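Local coordinates for uncharacterized protein (Bacillus thuringiensis serovar kurstaki, PDB 4XE7) that is an actin-like ParM protein of the bacterial cytoskeleton that probably assembles into filaments which segregate plasmid DNA, at residues A[66-69]-A[70-73]; A[167-170]-A[171-174]; A[245-249]-A[250-254]; A[301-305]-A[306-310]; A[383-387]-A[388-392]. All blocks are in the same frame, centred on the assembly; numbering follows the deposited sequence.

Contact 1 of 5, residues A[66-69]-A[70-73]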
# COMPACT_ATOMS: atom_id res chain seq x y z
N LYS A 66 -5.01 1.16 -14.14
CA LYS A 66 -3.62 1.62 -13.96
C LYS A 66 -2.69 0.47 -13.53
O LYS A 66 -3.16 -0.60 -13.12
CB LYS A 66 -3.57 2.78 -12.93
CG LYS A 66 -2.15 3.18 -12.49
CD LYS A 66 -1.97 4.61 -12.00
CE LYS A 66 -0.49 5.00 -12.09
NZ LYS A 66 -0.06 6.01 -11.09
N ASP A 67 -1.37 0.69 -13.64
CA ASP A 67 -0.35 -0.27 -13.23
C ASP A 67 -0.50 -1.52 -14.09
O ASP A 67 -0.41 -2.63 -13.60
CB ASP A 67 -0.45 -0.61 -11.73
CG ASP A 67 -0.20 0.59 -10.82
OD1 ASP A 67 0.63 1.47 -11.18
OD2 ASP A 67 -0.82 0.65 -9.74
N GLU A 68 -0.74 -1.32 -15.37
CA GLU A 68 -0.88 -2.45 -16.27
C GLU A 68 0.46 -3.14 -16.40
O GLU A 68 0.51 -4.33 -16.73
CB GLU A 68 -1.41 -2.02 -17.65
CG GLU A 68 -2.84 -1.50 -17.61
CD GLU A 68 -3.35 -1.06 -18.98
OE1 GLU A 68 -2.71 -0.18 -19.59
OE2 GLU A 68 -4.39 -1.59 -19.43
N ASP A 69 1.54 -2.43 -16.12
CA ASP A 69 2.85 -3.01 -16.35
C ASP A 69 3.25 -4.06 -15.31
O ASP A 69 4.29 -4.70 -15.46
CB ASP A 69 3.93 -1.92 -16.45
CG ASP A 69 4.02 -1.05 -15.19
OD1 ASP A 69 3.19 -1.20 -14.27
OD2 ASP A 69 4.92 -0.19 -15.16
N ILE A 70 2.45 -4.25 -14.27
CA ILE A 70 2.76 -5.30 -13.31
C ILE A 70 1.77 -6.46 -13.37
O ILE A 70 1.89 -7.43 -12.61
CB ILE A 70 2.80 -4.78 -11.88
CG1 ILE A 70 1.43 -4.24 -11.47
CG2 ILE A 70 3.89 -3.72 -11.74
CD1 ILE A 70 1.28 -4.00 -10.01
N GLU A 71 0.82 -6.38 -14.30
CA GLU A 71 -0.15 -7.45 -14.54
C GLU A 71 0.53 -8.71 -15.09
O GLU A 71 0.10 -9.84 -14.84
CB GLU A 71 -1.25 -6.99 -15.51
CG GLU A 71 -2.10 -5.83 -14.97
CD GLU A 71 -3.14 -5.33 -15.97
OE1 GLU A 71 -3.28 -5.94 -17.06
OE2 GLU A 71 -3.82 -4.33 -15.65
N LEU A 72 1.60 -8.50 -15.84
CA LEU A 72 2.30 -9.63 -16.43
C LEU A 72 3.79 -9.52 -16.18
O LEU A 72 4.52 -8.89 -16.95
CB LEU A 72 2.00 -9.69 -17.93
CG LEU A 72 2.05 -11.05 -18.62
CD1 LEU A 72 1.57 -10.90 -20.06
CD2 LEU A 72 3.44 -11.65 -18.58
N LEU A 73 4.25 -10.14 -15.10
CA LEU A 73 5.66 -10.12 -14.76
C LEU A 73 6.27 -11.50 -14.92
O LEU A 73 6.01 -12.42 -14.14
CB LEU A 73 5.88 -9.61 -13.33
CG LEU A 73 5.44 -8.16 -13.11
CD1 LEU A 73 5.43 -7.82 -11.65
CD2 LEU A 73 6.33 -7.19 -13.90
O HOH W 1 2.01 -6.09 -17.76
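Ile70 turns back on Asp67, and Glu71 on Glu68, in a short 3-10 turn that leads the chain into strand 73-79 of the larger sheet of this actin-like fold. Two i to i+3 backbone bonds mark the turn: Glu71 N to Glu68 O at 3.2 Å, and a weak one from Ile70 N to Asp67 O. Water 1 extends the winding, donating to Glu68 O and accepting from Leu72 N. The Glu71 side chain can be followed outward along this backbone. Its CB lies 3.4 Å from Glu68 O, CG stays close to the same oxygen, and CD comes over Glu68 CA. OE2 then settles 3.6 Å from Glu68 CG, while OE1 bonds to Asn60. The two glutamates lie side by side and point the same way, but their carboxylate planes are 82° apart and the nearest charged oxygens do not touch. Toward helix 123-140, Asp67 and Asp69 both send OD1 to Arg140 in salt bridges, and Tyr184 holds OD2 of Asp69, so the two acids tie the turn to that helix and a neighbouring loop. Ile70 touches Phe36 and Val136. Its CG1 sits between the backbone N and the carbonyl carbon (chi1 62°), which brings it to 3.2 Å from Asp67 O.

Contact 2 of 5, residues A[167-170]-A[171-174]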
# COMPACT_ATOMS: atom_id res chain seq x y z
N ILE A 167 21.10 -7.19 6.53
CA ILE A 167 20.12 -7.00 5.47
C ILE A 167 20.78 -6.29 4.30
O ILE A 167 20.66 -6.70 3.15
CB ILE A 167 18.91 -6.18 5.95
CG1 ILE A 167 18.13 -6.95 7.02
CG2 ILE A 167 18.02 -5.78 4.78
CD1 ILE A 167 17.61 -8.30 6.55
N LEU A 168 21.48 -5.21 4.61
CA LEU A 168 22.11 -4.41 3.58
C LEU A 168 23.19 -5.19 2.83
O LEU A 168 23.35 -5.01 1.62
CB LEU A 168 22.70 -3.13 4.18
CG LEU A 168 21.70 -2.08 4.70
CD1 LEU A 168 22.44 -0.90 5.32
CD2 LEU A 168 20.76 -1.58 3.58
N GLU A 169 23.92 -6.05 3.54
CA GLU A 169 25.02 -6.83 2.98
C GLU A 169 24.52 -7.88 2.00
O GLU A 169 25.18 -8.18 0.99
CB GLU A 169 25.82 -7.51 4.10
CG GLU A 169 27.12 -6.83 4.45
CD GLU A 169 28.09 -6.81 3.29
OE1 GLU A 169 28.06 -7.76 2.47
OE2 GLU A 169 28.88 -5.85 3.19
N MET A 170 23.37 -8.45 2.32
CA MET A 170 22.64 -9.33 1.43
C MET A 170 22.36 -8.63 0.10
O MET A 170 22.49 -9.23 -0.97
CB MET A 170 21.34 -9.78 2.10
CG MET A 170 20.49 -10.79 1.32
SD MET A 170 18.88 -11.04 2.13
CE MET A 170 18.79 -12.83 2.12
N LEU A 171 22.02 -7.34 0.17
CA LEU A 171 21.57 -6.58 -1.00
C LEU A 171 22.67 -5.90 -1.83
O LEU A 171 22.47 -5.62 -3.01
CB LEU A 171 20.57 -5.51 -0.56
CG LEU A 171 19.35 -6.05 0.17
CD1 LEU A 171 18.41 -4.91 0.51
CD2 LEU A 171 18.64 -7.07 -0.71
N TYR A 172 23.81 -5.61 -1.21
CA TYR A 172 24.88 -4.92 -1.91
C TYR A 172 25.31 -5.71 -3.14
O TYR A 172 25.28 -6.94 -3.13
CB TYR A 172 26.09 -4.69 -1.00
CG TYR A 172 25.86 -3.70 0.12
CD1 TYR A 172 24.97 -2.64 -0.03
CD2 TYR A 172 26.54 -3.82 1.33
CE1 TYR A 172 24.76 -1.73 1.00
CE2 TYR A 172 26.34 -2.92 2.35
CZ TYR A 172 25.45 -1.88 2.18
OH TYR A 172 25.25 -0.99 3.21
N GLY A 173 25.69 -5.00 -4.19
CA GLY A 173 26.17 -5.65 -5.39
C GLY A 173 25.34 -5.36 -6.62
O GLY A 173 24.53 -4.43 -6.67
N GLU A 174 25.56 -6.19 -7.63
CA GLU A 174 24.95 -5.99 -8.93
C GLU A 174 23.86 -7.02 -9.14
O GLU A 174 24.00 -8.16 -8.71
CB GLU A 174 26.02 -6.08 -10.02
CG GLU A 174 25.57 -5.53 -11.36
CD GLU A 174 26.62 -5.72 -12.44
OE1 GLU A 174 26.35 -6.50 -13.38
OE2 GLU A 174 27.70 -5.10 -12.34
O HOH W 2 26.71 -8.51 -1.32
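Tyr172 folds back over the last turn of helix 164-171, and its ring lies on the carbonyl oxygen of Leu168. That oxygen is the main acceptor of the contact. Tyr172 N donates to Leu168 O over 2.9 Å, lying in the carbonyl plane with a C=O...N angle of 160°, and Leu171 N adds a weak bond to the same atom. Leu171 N is shared, for it also makes a weak 3.3 Å bond to Ile167 O, as expected where helical winding is giving way. The next carbonyl along, Glu169 O, is served by water 2, which donates to it and to Tyr172 O and so bridges the helix end and the departing chain. Met170 O is taken by Ser81 OG, and Leu171 O accepts from His175 NE2.

With CG anti to the carbonyl carbon (chi1 -69°), the Tyr172 ring is carried back along the helix, where Leu168 O stands 3.1 Å above its plane, over the centre. Farther out, Leu168 CB is 3.6 Å from Tyr172 CZ and CD1 of Leu168 touches the hydroxyl oxygen. Glu169 bends at chi2 to bring OE2 to the ring edge, in plane, 3.6 Å from Tyr172 CD2; carboxylate and ring are almost perpendicular. Leu168 and Leu171 also pack on Phe150 of strand 145-154. Tyr172 is the first residue to leave helical angles, and Gly173 follows with positive phi: a helix C-terminus turning, after the single residue Tyr172, into an antiparallel strand, here strand 173-179 of the eight-stranded sheet.

Contact 3 of 5, residues A[245-249]-A[250-254]; sequences AFFED and GELNK
Phe247 and Leu252 face each other across a tight beta hairpin, strands 242-248 and 251-260, whose second strand is one margin of the five-stranded sheet in this actin-like protein. A type I' turn from Glu248 to Glu251 closes it, with Asp249 and Gly250 at the two corners, both at positive phi.

Backbone hydrogen bonds set the register. Glu248 and Glu251 form the antiparallel hydrogen-bonded pair: Glu248 N reaches Glu251 O at 2.9 Å, and Glu251 N returns to Glu248 O at 3.0 Å from well above the carbonyl plane. Beyond the non-hydrogen-bonded pair Phe247 and Leu252, Asn253 N gives Phe246 O a nearly straight 2.8 Å bond (N-H...O 174°). A CA-H...O contact, Phe247 CA to Glu251 O at 3.2 Å, supplements them.

Apolar contacts hold one face. Leu252, its CG anti to the backbone N (chi1 174°), lays CD1 over a face of the Phe247 ring in a CH-pi contact, 4.2 Å from the centroid and displaced toward the rim. The same methyl touches Ala245 CB, while Leu252 CB meets Phe247 CE1.

Polar and mixed contacts occupy the other face. Glu248 and Asn253 run side by side with carboxylate and amide nearly coplanar, Glu248 OE1 standing 3.9 Å from Asn253 ND2. Asn253 OD1 is engaged by Leu256 N. The Phe246 ring packs against Phe358 and Thr362 of helix 337-362, and across the hairpin its CD2 lies 3.9 Å from Asn253 CB.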
# COMPACT_ATOMS: atom_id res chain seq x y z
N ALA A 245 -1.57 1.03 17.54
CA ALA A 245 -0.15 0.98 17.88
C ALA A 245 0.26 2.20 18.69
O ALA A 245 -0.16 3.32 18.38
CB ALA A 245 0.71 0.87 16.60
N PHE A 246 1.08 1.99 19.72
CA PHE A 246 1.59 3.11 20.50
C PHE A 246 3.11 3.12 20.49
O PHE A 246 3.75 2.13 20.84
CB PHE A 246 1.05 3.07 21.92
CG PHE A 246 1.55 4.17 22.80
CD1 PHE A 246 1.50 5.49 22.39
CD2 PHE A 246 2.05 3.88 24.06
CE1 PHE A 246 1.94 6.50 23.22
CE2 PHE A 246 2.50 4.89 24.90
CZ PHE A 246 2.44 6.21 24.47
N PHE A 247 3.67 4.24 20.08
CA PHE A 247 5.12 4.39 19.99
C PHE A 247 5.62 5.44 20.97
O PHE A 247 5.15 6.58 20.99
CB PHE A 247 5.54 4.79 18.57
CG PHE A 247 5.16 3.79 17.51
CD1 PHE A 247 6.00 2.73 17.20
CD2 PHE A 247 3.96 3.92 16.81
CE1 PHE A 247 5.65 1.81 16.21
CE2 PHE A 247 3.60 3.00 15.83
CZ PHE A 247 4.45 1.95 15.52
N GLU A 248 6.59 5.05 21.80
CA GLU A 248 7.15 5.90 22.83
C GLU A 248 8.66 5.84 22.70
O GLU A 248 9.22 4.75 22.64
CB GLU A 248 6.70 5.43 24.21
CG GLU A 248 6.45 6.53 25.23
CD GLU A 248 5.78 6.00 26.50
OE1 GLU A 248 5.52 4.78 26.60
OE2 GLU A 248 5.52 6.82 27.41
N ASP A 249 9.30 7.00 22.63
CA ASP A 249 10.75 7.06 22.51
C ASP A 249 11.24 6.24 21.32
O ASP A 249 12.26 5.55 21.40
CB ASP A 249 11.41 6.58 23.80
CG ASP A 249 11.10 7.47 24.99
OD1 ASP A 249 11.29 8.70 24.87
OD2 ASP A 249 10.64 6.95 26.03
N GLY A 250 10.49 6.30 20.22
CA GLY A 250 10.89 5.63 18.99
C GLY A 250 10.78 4.12 18.99
O GLY A 250 11.35 3.45 18.14
N GLU A 251 10.03 3.58 19.95
CA GLU A 251 9.80 2.14 20.03
C GLU A 251 8.32 1.82 20.18
O GLU A 251 7.59 2.54 20.86
CB GLU A 251 10.54 1.52 21.21
CG GLU A 251 12.06 1.52 21.15
CD GLU A 251 12.67 0.90 22.39
OE1 GLU A 251 12.32 -0.26 22.72
OE2 GLU A 251 13.50 1.56 23.05
N LEU A 252 7.90 0.72 19.57
CA LEU A 252 6.56 0.21 19.78
C LEU A 252 6.39 -0.31 21.21
O LEU A 252 7.18 -1.12 21.66
CB LEU A 252 6.24 -0.90 18.78
CG LEU A 252 4.90 -1.61 19.00
CD1 LEU A 252 3.78 -0.69 18.58
CD2 LEU A 252 4.87 -2.92 18.23
N ASN A 253 5.36 0.16 21.92
CA ASN A 253 4.99 -0.38 23.23
C ASN A 253 4.07 -1.60 23.05
O ASN A 253 2.88 -1.45 22.77
CB ASN A 253 4.31 0.70 24.08
CG ASN A 253 3.99 0.24 25.50
OD1 ASN A 253 3.66 -0.92 25.75
ND2 ASN A 253 4.08 1.18 26.45
N LYS A 254 4.60 -2.80 23.24
CA LYS A 254 3.84 -4.02 22.97
C LYS A 254 2.70 -4.23 23.97
O LYS A 254 1.65 -4.77 23.61
CB LYS A 254 4.76 -5.24 22.98
CG LYS A 254 5.81 -5.22 21.89
CD LYS A 254 6.68 -6.47 21.94
CE LYS A 254 7.68 -6.47 20.80
NZ LYS A 254 7.08 -5.86 19.57

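Contact 4 of 5, residues A[301-305]-A[306-310]; sequences EDFIQ and RLVMP
The backbone of 301-310 is helical throughout but its two halves are inclined by 36° and it widens to a pi-type turn about Phe303 to Val308, where, after an ordinary i to i+4 bond from Arg306 N to Asp302 O, Phe303 O accepts from both Leu307 N and Val308 N, and Met309 N reaches Ile304 O at 2.9 Å, five residues on.

Among the side chains, Phe303 spans the wide turn: its CE1 touches Leu307 CD2 and its CE2 touches Val308 CG2, each at 3.5 Å. This is a pi-bulge within helix 300-317, whose buried side meets helix 265-279 through Phe303 and helix 337-362 through Leu307 and Val308. Farther round, Ile304 CG2 packs on Met309 CE, which the bends at chi2 and chi3 fold back toward it. At Pro310 the ring CD, rather than an N-H, faces Gln305 O at 3.5 Å, and the helix kinks there.

On the exposed side Asp302 and Arg306 form a salt bridge, OD2 to NH1; as modelled the oxygen comes to the guanidinium edge, near its plane, but at a separation too short to be trusted. Asp302 OD2 also accepts from Lys298 N, before the helix.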
# COMPACT_ATOMS: atom_id res chain seq x y z
N GLU A 301 -15.27 -3.67 -2.29
CA GLU A 301 -14.21 -2.87 -2.90
C GLU A 301 -14.79 -2.08 -4.08
O GLU A 301 -14.45 -0.92 -4.29
CB GLU A 301 -13.05 -3.76 -3.35
CG GLU A 301 -12.27 -4.44 -2.21
CD GLU A 301 -13.07 -5.47 -1.42
OE1 GLU A 301 -13.91 -6.19 -2.00
OE2 GLU A 301 -12.87 -5.54 -0.19
N ASP A 302 -15.66 -2.73 -4.83
CA ASP A 302 -16.43 -2.09 -5.89
C ASP A 302 -17.25 -0.88 -5.38
O ASP A 302 -17.24 0.23 -5.95
CB ASP A 302 -17.35 -3.15 -6.51
CG ASP A 302 -17.91 -2.73 -7.83
OD1 ASP A 302 -17.17 -2.10 -8.61
OD2 ASP A 302 -19.11 -3.04 -8.08
N PHE A 303 -17.97 -1.10 -4.29
CA PHE A 303 -18.72 -0.03 -3.64
C PHE A 303 -17.78 1.10 -3.14
O PHE A 303 -18.08 2.28 -3.34
CB PHE A 303 -19.55 -0.64 -2.50
CG PHE A 303 -20.01 0.34 -1.47
CD1 PHE A 303 -21.22 1.01 -1.63
CD2 PHE A 303 -19.26 0.58 -0.33
CE1 PHE A 303 -21.66 1.91 -0.66
CE2 PHE A 303 -19.69 1.48 0.65
CZ PHE A 303 -20.89 2.15 0.47
N ILE A 304 -16.65 0.76 -2.52
CA ILE A 304 -15.70 1.79 -2.11
C ILE A 304 -15.16 2.58 -3.31
O ILE A 304 -15.21 3.82 -3.32
CB ILE A 304 -14.50 1.19 -1.31
CG1 ILE A 304 -14.97 0.64 0.04
CG2 ILE A 304 -13.43 2.26 -1.05
CD1 ILE A 304 -15.33 1.70 1.04
N GLN A 305 -14.67 1.88 -4.33
CA GLN A 305 -14.01 2.56 -5.44
C GLN A 305 -14.97 3.39 -6.30
O GLN A 305 -14.65 4.51 -6.68
CB GLN A 305 -13.27 1.56 -6.34
CG GLN A 305 -12.12 0.81 -5.66
CD GLN A 305 -11.15 1.74 -4.92
OE1 GLN A 305 -10.90 1.58 -3.72
NE2 GLN A 305 -10.60 2.71 -5.65
N ARG A 306 -16.15 2.84 -6.60
CA ARG A 306 -17.08 3.52 -7.52
C ARG A 306 -17.98 4.56 -6.85
O ARG A 306 -18.18 5.65 -7.39
CB ARG A 306 -17.97 2.49 -8.25
CG ARG A 306 -17.34 1.91 -9.49
CD ARG A 306 -17.99 0.59 -9.84
NE ARG A 306 -19.38 0.76 -10.23
CZ ARG A 306 -20.36 -0.03 -9.84
NH1 ARG A 306 -20.12 -1.06 -9.05
NH2 ARG A 306 -21.60 0.22 -10.24
N LEU A 307 -18.54 4.22 -5.70
CA LEU A 307 -19.49 5.11 -5.04
C LEU A 307 -18.84 6.04 -4.02
O LEU A 307 -19.05 7.26 -4.08
CB LEU A 307 -20.60 4.30 -4.34
CG LEU A 307 -21.73 5.14 -3.72
CD1 LEU A 307 -22.45 5.96 -4.79
CD2 LEU A 307 -22.74 4.27 -2.97
N VAL A 308 -18.07 5.49 -3.08
CA VAL A 308 -17.62 6.27 -1.92
C VAL A 308 -16.46 7.21 -2.21
O VAL A 308 -16.52 8.39 -1.85
CB VAL A 308 -17.22 5.34 -0.76
CG1 VAL A 308 -16.42 6.11 0.33
CG2 VAL A 308 -18.46 4.65 -0.18
N MET A 309 -15.41 6.69 -2.84
CA MET A 309 -14.14 7.43 -2.99
C MET A 309 -14.28 8.77 -3.73
O MET A 309 -13.68 9.74 -3.29
CB MET A 309 -13.08 6.57 -3.69
CG MET A 309 -12.23 5.71 -2.75
SD MET A 309 -11.62 6.59 -1.28
CE MET A 309 -12.38 5.59 -0.02
N PRO A 310 -15.03 8.82 -4.85
CA PRO A 310 -15.15 10.13 -5.50
C PRO A 310 -15.73 11.21 -4.58
O PRO A 310 -15.24 12.33 -4.57
CB PRO A 310 -16.10 9.85 -6.68
CG PRO A 310 -15.82 8.42 -7.02
CD PRO A 310 -15.63 7.75 -5.68

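Contact 5 of 5, residues A[383-387]-A[388-392]; sequences DLKEQ and DGFIL
Leu384 lies under the aromatic ring of Phe390, where a loop with helical backbone angles, following helix 378-381, turns into the edge strand 390-391. The Phe390 side chain extends anti to its own N (chi1 -175°), and with chi2 at -90° the ring presents a face to Leu384. CB of Leu384 stands 3.5 Å from the ring centroid and only 9° off the normal, a CH-pi contact over the centre. Leu384 keeps CG beside its backbone N, which carries CD1 past the CE2-CZ side of the ring, on the same side of its plane as CB, 3.7 Å from Phe390 CZ. Closer to the backbone, Phe390 CB rests 3.3 Å from Leu384 O.

Lys385 bends at chi2 and chi3, and its CG meets Leu392 CB at 4.2 Å, the two side chains crossing almost at right angles. Gln387 bends at chi2, and water 4 donates to Asp388 OD1 and weakly to Gln387 OE1.

A type II turn from Gln387 to Phe390 makes the reversal, closed by Phe390 N to Gln387 O at 3.2 Å. Gly389 takes its positive-phi corner and makes backbone hydrogen bonds, as does Ile391, with Asn367 of strand 366-370. The chemistry is thus divided: buried aliphatic-aromatic packing joins the strand to the preceding loop and to Trp359 of helix 337-362, while Gln387 and Asp388 share water 4 on the more exposed side of the turn.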
# COMPACT_ATOMS: atom_id res chain seq x y z
N ASP A 383 -14.49 15.25 12.60
CA ASP A 383 -14.89 15.94 13.83
C ASP A 383 -13.86 15.82 14.96
O ASP A 383 -13.72 16.73 15.78
CB ASP A 383 -16.23 15.40 14.35
CG ASP A 383 -17.42 15.83 13.51
OD1 ASP A 383 -17.26 16.68 12.60
OD2 ASP A 383 -18.53 15.32 13.77
N LEU A 384 -13.15 14.70 15.02
CA LEU A 384 -12.18 14.52 16.11
C LEU A 384 -10.99 15.46 15.98
O LEU A 384 -10.22 15.63 16.93
CB LEU A 384 -11.68 13.08 16.16
CG LEU A 384 -12.77 12.08 16.52
CD1 LEU A 384 -12.21 10.68 16.35
CD2 LEU A 384 -13.21 12.30 17.94
N LYS A 385 -10.84 16.07 14.81
CA LYS A 385 -9.77 17.06 14.63
C LYS A 385 -9.89 18.23 15.60
O LYS A 385 -8.92 18.96 15.81
CB LYS A 385 -9.76 17.60 13.19
CG LYS A 385 -9.26 16.62 12.16
CD LYS A 385 -8.55 17.32 11.03
CE LYS A 385 -9.47 17.60 9.88
NZ LYS A 385 -8.69 18.15 8.72
N GLU A 386 -11.06 18.40 16.21
CA GLU A 386 -11.24 19.43 17.23
C GLU A 386 -10.46 19.09 18.50
O GLU A 386 -10.10 19.97 19.27
CB GLU A 386 -12.72 19.63 17.55
CG GLU A 386 -13.40 20.65 16.67
CD GLU A 386 -12.80 22.05 16.82
OE1 GLU A 386 -11.82 22.37 16.11
OE2 GLU A 386 -13.32 22.83 17.66
N GLN A 387 -10.21 17.80 18.72
CA GLN A 387 -9.37 17.38 19.83
C GLN A 387 -7.92 17.78 19.52
O GLN A 387 -7.40 17.42 18.47
CB GLN A 387 -9.47 15.87 20.04
CG GLN A 387 -10.89 15.34 20.16
CD GLN A 387 -11.61 15.93 21.36
OE1 GLN A 387 -10.98 16.24 22.37
NE2 GLN A 387 -12.92 16.10 21.24
N ASP A 388 -7.26 18.52 20.41
CA ASP A 388 -5.88 18.87 20.12
C ASP A 388 -4.98 17.64 20.29
O ASP A 388 -5.08 16.88 21.26
CB ASP A 388 -5.39 20.04 20.99
CG ASP A 388 -5.34 19.68 22.45
OD1 ASP A 388 -6.33 19.12 22.96
OD2 ASP A 388 -4.30 19.97 23.09
N GLY A 389 -4.12 17.41 19.30
CA GLY A 389 -3.29 16.21 19.32
C GLY A 389 -3.84 15.12 18.40
O GLY A 389 -3.12 14.17 18.11
N PHE A 390 -5.09 15.26 17.95
CA PHE A 390 -5.68 14.30 17.01
C PHE A 390 -5.33 14.64 15.57
O PHE A 390 -5.57 15.76 15.11
CB PHE A 390 -7.20 14.22 17.15
CG PHE A 390 -7.82 13.15 16.29
CD1 PHE A 390 -8.24 13.44 14.99
CD2 PHE A 390 -7.99 11.86 16.77
CE1 PHE A 390 -8.81 12.46 14.18
CE2 PHE A 390 -8.56 10.87 15.97
CZ PHE A 390 -8.97 11.17 14.67
N ILE A 391 -4.77 13.67 14.86
CA ILE A 391 -4.30 13.91 13.51
C ILE A 391 -5.01 13.02 12.50
O ILE A 391 -4.95 11.79 12.57
CB ILE A 391 -2.78 13.66 13.40
CG1 ILE A 391 -2.02 14.50 14.42
CG2 ILE A 391 -2.31 13.94 11.99
CD1 ILE A 391 -2.32 15.98 14.34
N LEU A 392 -5.70 13.66 11.56
CA LEU A 392 -6.25 12.96 10.40
C LEU A 392 -5.44 13.51 9.24
O LEU A 392 -5.66 14.63 8.82
CB LEU A 392 -7.74 13.23 10.24
CG LEU A 392 -8.62 12.25 9.47
CD1 LEU A 392 -10.09 12.62 9.62
CD2 LEU A 392 -8.22 12.20 8.01
O HOH W 3 -6.31 18.30 15.62
O HOH W 4 -8.91 18.74 23.29

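Overall arrangement
The five contacts are spread over both halves of the actin-like chain and none touches another. Contacts 1 and 2 belong to the eight-stranded sheet, leading into strands 73-79 and 173-179, which are neighbours in it; their centres are about 27 Å apart. Contacts 3 and 5 stand at opposite margins of the five-stranded sheet, on strands 251-260 and 390-391, with centres about 20 Å apart. Helix 337-362 links contacts 3, 4 and 5, since side chains from each rest on it. Contact 4 comes within about 10 Å of contact 1, nearest atoms, yet lies about 41 Å from contact 2, centre to centre. The crystal is of the apo form, so none adjoins a bound nucleotide.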